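Local coordinates for 401aa long hypothetical glucose-1-phosphate thymidylyltransferase (Sulfolobus tokodaii, PDB 2GGO), which makes nucleotide sugars, acting as a sugar-1-phosphate nucleotidylyltransferase and probably also as an acetyltransferase in the synthesis of UDP-N-acetylglucosamine and UDP-N-acetylgalactosamine, at residues W213-V218 against D314-E319; I246-A251 against P262-K267; Y280-E285 against E297-E302. All blocks are in the same frame, centred on the assembly; numbering follows the deposited sequence.

Contact 1 (W213-V218 against D314-E319); sequences WNIIDV and DSVIAE
The flat groups met by Ile216 are the peptide carbonyls of Asp314 and Ser315, and it is their oxygens that its methyl end touches. Ile216 CD1 comes to 3.6 Å from Asp314 O and stays a little farther, at 4.1 Å, from Ser315 O. No aromatic face or edge enters: the indole of Trp213 leads away from 314-319 and packs on Phe358 instead. The carboxylate of Asp314 also looks elsewhere, to Lys296, Arg352 and Asn331.

What carries the contact is Val316, whose CG2 branch lies 3.6 Å from Ile216 CG1. The two side chains slide past each other in opposite directions, Ile216 coming from the helix and Val316 from the strand. With CG1 of Ile216 opposite its own carbonyl carbon (chi1 -54°), the chain runs out over Val316 and on to the Asp314 carbonyl. Ile215 adds a lighter touch, its CB 4.2 Å from the same CG2 of Val316. Cutting Ile216 back to alanine would probably leave Val316 CG2 without its nearest neighbour on the helix and open a gap beside the Asp314 carbonyl.

Helix 212-225 here lies against the outside of the left-handed parallel beta-helix, on strand 316-317. Residues 213-218 belong to the nucleotidyltransferase part of the chain, and the side chain of Ile215 is about 10 Å from that of Arg13, a probable nucleoside triphosphate-binding residue. No hydrogen bond or salt bridge joins 213-218 to 314-319, which implies that, between these two segments, helix and strand meet through buried van der Waals packing, partly against carbonyl oxygens.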
loop_
_atom_site.group_PDB
_atom_site.type_symbol
_atom_site.label_atom_id
_atom_site.label_comp_id
_atom_site.label_asym_id
_atom_site.label_seq_id
_atom_site.Cartn_x
_atom_site.Cartn_y
_atom_site.Cartn_z
ATOM N N TRP A 213 8.213 0.706 -1.607
ATOM C CA TRP A 213 8.401 2.074 -1.188
ATOM C C TRP A 213 7.160 2.925 -1.208
ATOM O O TRP A 213 7.131 3.917 -0.493
ATOM C CB TRP A 213 9.538 2.759 -1.911
ATOM C CG TRP A 213 9.441 2.721 -3.338
ATOM C CD1 TRP A 213 8.874 3.666 -4.108
ATOM C CD2 TRP A 213 9.903 1.678 -4.237
ATOM N NE1 TRP A 213 8.912 3.279 -5.443
ATOM C CE2 TRP A 213 9.575 2.081 -5.541
ATOM C CE3 TRP A 213 10.559 0.449 -4.060
ATOM C CZ2 TRP A 213 9.878 1.317 -6.660
ATOM C CZ3 TRP A 213 10.865 -0.310 -5.182
ATOM C CH2 TRP A 213 10.533 0.129 -6.461
ATOM N N ASN A 214 6.130 2.560 -1.998
ATOM C CA ASN A 214 4.846 3.291 -1.978
ATOM C C ASN A 214 4.141 3.216 -0.662
ATOM O O ASN A 214 3.369 4.082 -0.353
ATOM C CB ASN A 214 3.875 2.896 -3.081
ATOM C CG ASN A 214 4.466 3.021 -4.488
ATOM O OD1 ASN A 214 5.109 4.019 -4.852
ATOM N ND2 ASN A 214 4.201 2.028 -5.307
ATOM N N ILE A 215 4.423 2.215 0.160
ATOM C CA ILE A 215 3.945 2.244 1.548
ATOM C C ILE A 215 4.451 3.480 2.319
ATOM O O ILE A 215 3.737 4.066 3.155
ATOM C CB ILE A 215 4.314 0.921 2.285
ATOM C CG1 ILE A 215 3.900 -0.296 1.453
ATOM C CG2 ILE A 215 3.751 0.913 3.713
ATOM C CD1 ILE A 215 3.964 -1.656 2.212
ATOM N N ILE A 216 5.699 3.870 2.034
ATOM C CA ILE A 216 6.235 5.131 2.567
ATOM C C ILE A 216 5.488 6.334 1.942
ATOM O O ILE A 216 4.961 7.157 2.633
ATOM C CB ILE A 216 7.781 5.266 2.436
ATOM C CG1 ILE A 216 8.477 4.030 3.069
ATOM C CG2 ILE A 216 8.195 6.441 3.271
ATOM C CD1 ILE A 216 9.978 3.734 2.619
ATOM N N ASP A 217 5.472 6.418 0.634
ATOM C CA ASP A 217 4.651 7.386 -0.076
ATOM C C ASP A 217 3.278 7.617 0.609
ATOM O O ASP A 217 3.040 8.705 1.174
ATOM C CB ASP A 217 4.478 6.911 -1.528
ATOM C CG ASP A 217 5.776 6.836 -2.269
ATOM O OD1 ASP A 217 6.758 7.383 -1.739
ATOM O OD2 ASP A 217 5.857 6.225 -3.368
ATOM N N VAL A 218 2.383 6.629 0.630
ATOM C CA VAL A 218 1.026 6.968 1.185
ATOM C C VAL A 218 0.985 7.317 2.665
ATOM O O VAL A 218 0.121 8.092 3.161
ATOM C CB VAL A 218 -0.078 5.905 0.848
ATOM C CG1 VAL A 218 -0.178 5.740 -0.634
ATOM C CG2 VAL A 218 0.311 4.581 1.436
ATOM N N ASP A 314 14.360 5.611 6.165
ATOM C CA ASP A 314 13.725 5.284 4.881
ATOM C C ASP A 314 13.335 3.852 4.658
ATOM O O ASP A 314 13.471 3.314 3.541
ATOM C CB ASP A 314 14.661 5.643 3.794
ATOM C CG ASP A 314 15.082 7.113 3.872
ATOM O OD1 ASP A 314 14.188 7.927 3.512
ATOM O OD2 ASP A 314 16.257 7.439 4.305
ATOM N N SER A 315 12.819 3.227 5.665
ATOM C CA SER A 315 12.511 1.807 5.583
ATOM C C SER A 315 11.078 1.448 5.870
ATOM O O SER A 315 10.322 2.273 6.383
ATOM C CB SER A 315 13.394 1.077 6.571
ATOM O OG SER A 315 14.758 1.600 6.441
ATOM N N VAL A 316 10.721 0.222 5.527
ATOM C CA VAL A 316 9.386 -0.294 5.898
ATOM C C VAL A 316 9.578 -1.554 6.693
ATOM O O VAL A 316 10.144 -2.525 6.179
ATOM C CB VAL A 316 8.504 -0.671 4.708
ATOM C CG1 VAL A 316 7.178 -1.272 5.249
ATOM C CG2 VAL A 316 8.153 0.570 3.861
ATOM N N ILE A 317 9.121 -1.564 7.936
ATOM C CA ILE A 317 9.368 -2.756 8.756
ATOM C C ILE A 317 8.044 -3.358 9.200
ATOM O O ILE A 317 7.205 -2.678 9.749
ATOM C CB ILE A 317 10.204 -2.391 9.983
ATOM C CG1 ILE A 317 11.610 -1.971 9.610
ATOM C CG2 ILE A 317 10.331 -3.505 10.992
ATOM C CD1 ILE A 317 12.238 -1.357 10.908
ATOM N N ALA A 318 7.864 -4.650 8.969
ATOM C CA ALA A 318 6.541 -5.196 9.072
ATOM C C ALA A 318 6.209 -5.528 10.521
ATOM O O ALA A 318 6.789 -4.861 11.429
ATOM C CB ALA A 318 6.354 -6.325 8.121
ATOM N N GLU A 319 5.286 -6.448 10.795
ATOM C CA GLU A 319 4.824 -6.643 12.171
ATOM C C GLU A 319 5.636 -7.623 12.953
ATOM O O GLU A 319 6.214 -8.527 12.399
ATOM C CB GLU A 319 3.320 -7.071 12.209
ATOM C CG GLU A 319 2.962 -8.556 11.694
ATOM C CD GLU A 319 3.039 -8.740 10.202
ATOM O OE1 GLU A 319 3.271 -7.761 9.510
ATOM O OE2 GLU A 319 2.880 -9.874 9.685
#

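Contact 2 (I246-A251 against P262-K267)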
loop_
_atom_site.group_PDB
_atom_site.type_symbol
_atom_site.label_atom_id
_atom_site.label_comp_id
_atom_site.label_asym_id
_atom_site.label_seq_id
_atom_site.Cartn_x
_atom_site.Cartn_y
_atom_site.Cartn_z
ATOM N N ILE A 246 1.517 13.112 16.484
ATOM C CA ILE A 246 0.340 12.386 16.965
ATOM C C ILE A 246 0.792 11.363 17.996
ATOM O O ILE A 246 1.508 10.407 17.683
ATOM C CB ILE A 246 -0.462 11.689 15.838
ATOM C CG1 ILE A 246 -1.079 12.716 14.905
ATOM C CG2 ILE A 246 -1.589 10.896 16.403
ATOM C CD1 ILE A 246 -0.067 13.432 14.010
ATOM N N ILE A 247 0.376 11.587 19.234
ATOM C CA ILE A 247 0.627 10.631 20.286
ATOM C C ILE A 247 -0.710 10.010 20.689
ATOM O O ILE A 247 -1.623 10.707 21.164
ATOM C CB ILE A 247 1.337 11.267 21.499
ATOM C CG1 ILE A 247 2.550 12.074 21.034
ATOM C CG2 ILE A 247 1.735 10.174 22.481
ATOM C CD1 ILE A 247 3.218 12.943 22.064
ATOM N N GLU A 248 -0.808 8.702 20.520
ATOM C CA GLU A 248 -2.046 7.985 20.741
ATOM C C GLU A 248 -2.139 7.435 22.131
ATOM O O GLU A 248 -1.173 7.455 22.893
ATOM C CB GLU A 248 -2.122 6.841 19.795
ATOM C CG GLU A 248 -2.055 7.295 18.422
ATOM C CD GLU A 248 -3.400 7.292 17.850
ATOM O OE1 GLU A 248 -4.214 8.193 18.266
ATOM O OE2 GLU A 248 -3.635 6.350 17.027
ATOM N N GLU A 249 -3.320 6.937 22.472
ATOM C CA GLU A 249 -3.582 6.580 23.835
ATOM C C GLU A 249 -2.752 5.399 24.232
ATOM O O GLU A 249 -2.472 4.527 23.426
ATOM C CB GLU A 249 -5.063 6.283 24.036
ATOM C CG GLU A 249 -5.653 5.330 23.011
ATOM C CD GLU A 249 -7.124 4.941 23.322
ATOM O OE1 GLU A 249 -7.900 5.816 23.823
ATOM O OE2 GLU A 249 -7.475 3.748 23.062
ATOM N N ASP A 250 -2.362 5.404 25.491
ATOM C CA ASP A 250 -1.533 4.381 26.082
ATOM C C ASP A 250 -0.057 4.478 25.721
ATOM O O ASP A 250 0.744 3.751 26.284
ATOM C CB ASP A 250 -2.117 2.996 25.831
ATOM C CG ASP A 250 -3.500 2.861 26.441
ATOM O OD1 ASP A 250 -3.644 3.326 27.602
ATOM O OD2 ASP A 250 -4.435 2.349 25.760
ATOM N N ALA A 251 0.298 5.415 24.836
ATOM C CA ALA A 251 1.689 5.628 24.458
ATOM C C ALA A 251 2.449 6.373 25.558
ATOM O O ALA A 251 1.918 7.305 26.190
ATOM C CB ALA A 251 1.802 6.329 23.082
ATOM N N PRO A 262 6.902 15.938 11.272
ATOM C CA PRO A 262 5.729 15.121 11.576
ATOM C C PRO A 262 6.023 13.663 11.945
ATOM O O PRO A 262 6.764 12.982 11.243
ATOM C CB PRO A 262 4.906 15.170 10.288
ATOM C CG PRO A 262 5.852 15.458 9.249
ATOM C CD PRO A 262 7.056 16.146 9.823
ATOM N N VAL A 263 5.408 13.228 13.036
ATOM C CA VAL A 263 5.616 11.913 13.559
ATOM C C VAL A 263 4.320 11.366 14.073
ATOM O O VAL A 263 3.574 12.045 14.782
ATOM C CB VAL A 263 6.625 12.012 14.707
ATOM C CG1 VAL A 263 6.510 10.872 15.674
ATOM C CG2 VAL A 263 8.021 12.173 14.133
ATOM N N TYR A 264 4.044 10.127 13.721
ATOM C CA TYR A 264 2.883 9.424 14.211
ATOM C C TYR A 264 3.325 8.360 15.214
ATOM O O TYR A 264 4.088 7.422 14.855
ATOM C CB TYR A 264 2.196 8.714 13.041
ATOM C CG TYR A 264 0.926 8.013 13.446
ATOM C CD1 TYR A 264 -0.242 8.739 13.628
ATOM C CD2 TYR A 264 0.888 6.640 13.679
ATOM C CE1 TYR A 264 -1.388 8.146 13.967
ATOM C CE2 TYR A 264 -0.312 6.032 14.087
ATOM C CZ TYR A 264 -1.432 6.806 14.197
ATOM O OH TYR A 264 -2.634 6.267 14.597
ATOM N N ILE A 265 2.836 8.457 16.457
ATOM C CA ILE A 265 3.151 7.450 17.475
ATOM C C ILE A 265 1.947 6.579 17.842
ATOM O O ILE A 265 1.116 6.987 18.618
ATOM C CB ILE A 265 3.816 8.109 18.737
ATOM C CG1 ILE A 265 4.993 8.995 18.262
ATOM C CG2 ILE A 265 4.194 7.047 19.769
ATOM C CD1 ILE A 265 5.905 9.492 19.253
ATOM N N GLY A 266 1.890 5.359 17.305
ATOM C CA GLY A 266 0.703 4.493 17.478
ATOM C C GLY A 266 0.400 4.136 18.920
ATOM O O GLY A 266 1.228 4.286 19.784
ATOM N N LYS A 267 -0.786 3.605 19.190
ATOM C CA LYS A 267 -1.218 3.374 20.573
ATOM C C LYS A 267 -0.445 2.281 21.302
ATOM O O LYS A 267 -0.073 1.281 20.726
ATOM C CB LYS A 267 -2.746 3.134 20.653
ATOM C CG LYS A 267 -3.298 2.012 19.837
ATOM C CD LYS A 267 -4.874 1.970 19.947
ATOM C CE LYS A 267 -5.595 3.034 19.056
ATOM N NZ LYS A 267 -6.093 4.208 19.871
HETATM O O HOH W 1 -2.378 3.263 16.762
#
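Tyr264 lies across two side chains of the preceding coil, Ile246 and Glu248, in the left-handed parallel beta-helix built by hexapeptide repeats. The ring and Ile246 meet at a slant, with Ile246 CG2 3.7 Å from Tyr264 CE1. Tyr264 holds CG trans to the main-chain N (chi1 -177°), which carries the ring out along the sheet until its hydroxyl meets Glu248. That hydroxyl gives a short but weak hydrogen bond, Tyr264 OH to Glu248 OE2 at 2.6 Å, the carboxylate plane turned 56° from the ring. The Glu248 chain bends at chi2 to get there, and its CG passes 3.2 Å from Ile265 O.

Farther round the coil, Glu249 and Lys267 run side by side and point the same way. Their salt bridge is loose, with Glu249 OE2 3.5 Å from Lys267 NZ. The second acid, Glu248, keeps its OE2 4.3 Å from the same NZ, beyond a salt bridge but near enough that the lysine charge probably steadies it.

Along the strands the backbones pair in parallel, Ile246 with Tyr264 and Ile247 with Ile265; the bond from Ile265 N to Ile246 O is 2.7 Å. Ile246 and Tyr264 share the face that packs on Leu223 of helix 212-225, while Ile247 and Ile265 share the opposite face and touch Ile253. A type II turn from Glu248 to Ala251 takes the chain round the corner and brings Ala251 CB to 4.1 Å from Ile265 CG2. A water bridges the two segments, accepting a hydrogen bond from Lys267 N at 2.9 Å and donating a weak one to Glu248 OE2.

Contact 3 (Y280-E285 against E297-E302); sequences YTILVE and ESVIME
Strands 281-283 and 298-300 are neighbouring parallel rungs of the left-handed beta-helix, one coil apart and only 10° from exactly parallel. Their backbones alternate as donor and acceptor: Ile282 N reaches Ser298 O, Ile300 N reaches Ile282 O, and Val284 N closes on Ile300 O at 2.9 Å with a nearly straight 174° angle at the hydrogen.

Side chains stack in register. Leu283 and Ile300 lie alongside each other, pointing the same way, with Leu283 CD2 3.9 Å from Ile300 CD1. At the corner, Val284 CG2 rests 3.6 Å from Glu302 CG, and Glu285 OE1 comes to 3.2 Å from that same methylene. The two glutamates cross at a slant, their carboxylate planes 60° apart; Glu302 is bridged to Arg21, which probably eases the like charges. At the other end Tyr280 CB lies 3.9 Å from Glu297 CG, the tyrosine hydroxyl bonding to Asp224 and Glu297 pairing with Lys220, whose ammonium also makes a cation-pi contact with the Tyr280 ring.

Ile300 and Thr281 touch Val295 of strand 294-296, on the same side as Leu283, whereas Ile282 and Val299 press on Asn219 of helix 212-225; strands 263-265 and 316-317 flank the pair.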
loop_
_atom_site.group_PDB
_atom_site.type_symbol
_atom_site.label_atom_id
_atom_site.label_comp_id
_atom_site.label_asym_id
_atom_site.label_seq_id
_atom_site.Cartn_x
_atom_site.Cartn_y
_atom_site.Cartn_z
ATOM N N TYR A 280 8.659 12.059 9.585
ATOM C CA TYR A 280 8.004 10.963 8.857
ATOM C C TYR A 280 8.238 9.624 9.497
ATOM O O TYR A 280 8.196 8.612 8.838
ATOM C CB TYR A 280 8.278 11.001 7.349
ATOM C CG TYR A 280 7.682 12.254 6.774
ATOM C CD1 TYR A 280 6.281 12.419 6.734
ATOM C CD2 TYR A 280 8.501 13.310 6.344
ATOM C CE1 TYR A 280 5.698 13.601 6.232
ATOM C CE2 TYR A 280 7.940 14.498 5.844
ATOM C CZ TYR A 280 6.532 14.631 5.803
ATOM O OH TYR A 280 5.971 15.797 5.320
ATOM N N THR A 281 8.406 9.645 10.819
ATOM C CA THR A 281 8.453 8.442 11.614
ATOM C C THR A 281 7.011 8.049 11.869
ATOM O O THR A 281 6.287 8.814 12.446
ATOM C CB THR A 281 9.176 8.678 12.925
ATOM O OG1 THR A 281 10.588 8.817 12.646
ATOM C CG2 THR A 281 8.970 7.474 13.872
ATOM N N ILE A 282 6.637 6.851 11.458
ATOM C CA ILE A 282 5.283 6.355 11.630
ATOM C C ILE A 282 5.328 5.063 12.396
ATOM O O ILE A 282 5.755 4.047 11.884
ATOM C CB ILE A 282 4.550 6.208 10.200
ATOM C CG1 ILE A 282 4.257 7.628 9.634
ATOM C CG2 ILE A 282 3.258 5.315 10.231
ATOM C CD1 ILE A 282 4.832 7.765 8.210
ATOM N N LEU A 283 4.928 5.074 13.662
ATOM C CA LEU A 283 4.918 3.803 14.369
ATOM C C LEU A 283 3.488 3.382 14.452
ATOM O O LEU A 283 2.736 4.059 15.182
ATOM C CB LEU A 283 5.457 3.985 15.795
ATOM C CG LEU A 283 6.793 4.746 15.729
ATOM C CD1 LEU A 283 7.198 5.349 17.113
ATOM C CD2 LEU A 283 7.827 3.812 15.215
ATOM N N VAL A 284 3.090 2.305 13.775
ATOM C CA VAL A 284 1.640 2.071 13.613
ATOM C C VAL A 284 0.873 1.715 14.890
ATOM O O VAL A 284 -0.230 2.206 15.108
ATOM C CB VAL A 284 1.211 1.161 12.439
ATOM C CG1 VAL A 284 2.132 1.186 11.250
ATOM C CG2 VAL A 284 0.764 -0.210 12.857
ATOM N N GLU A 285 1.469 0.916 15.755
ATOM C CA GLU A 285 0.804 0.450 16.947
ATOM C C GLU A 285 1.776 -0.353 17.821
ATOM O O GLU A 285 2.423 -1.284 17.329
ATOM C CB GLU A 285 -0.318 -0.493 16.517
ATOM C CG GLU A 285 -0.961 -1.259 17.628
ATOM C CD GLU A 285 -2.019 -2.231 17.123
ATOM O OE1 GLU A 285 -2.144 -2.442 15.892
ATOM O OE2 GLU A 285 -2.727 -2.797 17.969
ATOM N N GLU A 297 11.742 8.790 8.497
ATOM C CA GLU A 297 11.006 8.370 7.303
ATOM C C GLU A 297 10.834 6.891 7.134
ATOM O O GLU A 297 11.238 6.299 6.122
ATOM C CB GLU A 297 11.653 8.905 6.039
ATOM C CG GLU A 297 10.615 9.070 4.947
ATOM C CD GLU A 297 11.004 10.134 3.953
ATOM O OE1 GLU A 297 10.980 9.863 2.733
ATOM O OE2 GLU A 297 11.349 11.250 4.404
ATOM N N SER A 298 10.185 6.264 8.085
ATOM C CA SER A 298 9.916 4.821 7.967
ATOM C C SER A 298 8.595 4.483 8.586
ATOM O O SER A 298 8.102 5.202 9.428
ATOM C CB SER A 298 11.000 3.993 8.704
ATOM O OG SER A 298 12.242 4.619 8.523
ATOM N N VAL A 299 8.089 3.328 8.203
ATOM C CA VAL A 299 6.842 2.809 8.654
ATOM C C VAL A 299 7.222 1.550 9.376
ATOM O O VAL A 299 7.856 0.642 8.805
ATOM C CB VAL A 299 5.929 2.481 7.448
ATOM C CG1 VAL A 299 4.557 2.040 7.930
ATOM C CG2 VAL A 299 5.823 3.763 6.537
ATOM N N ILE A 300 6.868 1.501 10.631
ATOM C CA ILE A 300 7.219 0.335 11.463
ATOM C C ILE A 300 5.867 -0.152 12.007
ATOM O O ILE A 300 5.179 0.548 12.720
ATOM C CB ILE A 300 8.215 0.748 12.590
ATOM C CG1 ILE A 300 9.558 1.272 12.001
ATOM C CG2 ILE A 300 8.541 -0.390 13.502
ATOM C CD1 ILE A 300 10.472 1.979 13.066
ATOM N N MET A 301 5.491 -1.353 11.581
ATOM C CA MET A 301 4.182 -1.912 11.842
ATOM C C MET A 301 4.026 -2.504 13.233
ATOM O O MET A 301 4.919 -2.412 14.103
ATOM C CB MET A 301 3.811 -2.885 10.707
ATOM C CG MET A 301 3.762 -2.212 9.313
ATOM S SD MET A 301 3.515 -3.279 7.889
ATOM C CE MET A 301 3.724 -2.049 6.608
ATOM N N GLU A 302 2.875 -3.129 13.438
ATOM C CA GLU A 302 2.311 -3.441 14.764
ATOM C C GLU A 302 3.247 -4.239 15.670
ATOM O O GLU A 302 3.652 -5.333 15.293
ATOM C CB GLU A 302 1.036 -4.296 14.575
ATOM C CG GLU A 302 -0.074 -3.644 13.756
ATOM C CD GLU A 302 -0.023 -3.929 12.252
ATOM O OE1 GLU A 302 1.016 -4.362 11.742
ATOM O OE2 GLU A 302 -1.051 -3.710 11.556
#

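In the fold
All three contacts are largely buried and reach one parallel sheet of the beta-helix, but they differ in kind. Contacts 2 and 3 join strands coil to coil, so backbone hydrogen bonds dominate; contact 1 sets a helix on that sheet and has no hydrogen bond or salt bridge across it, only van der Waals packing. Contact 2 is the farthest from the chain's centre and carries the exposed Glu249 on its outer corner. Contact 3 lies between the others, about 8 Å centre to centre from contact 1 and 10 Å from contact 2. Probable backbone bonds continue the sheet through it, Gly266 N to Leu283 O and Ile317 N to Val299 O. Helix 212-225 touches residues of all three.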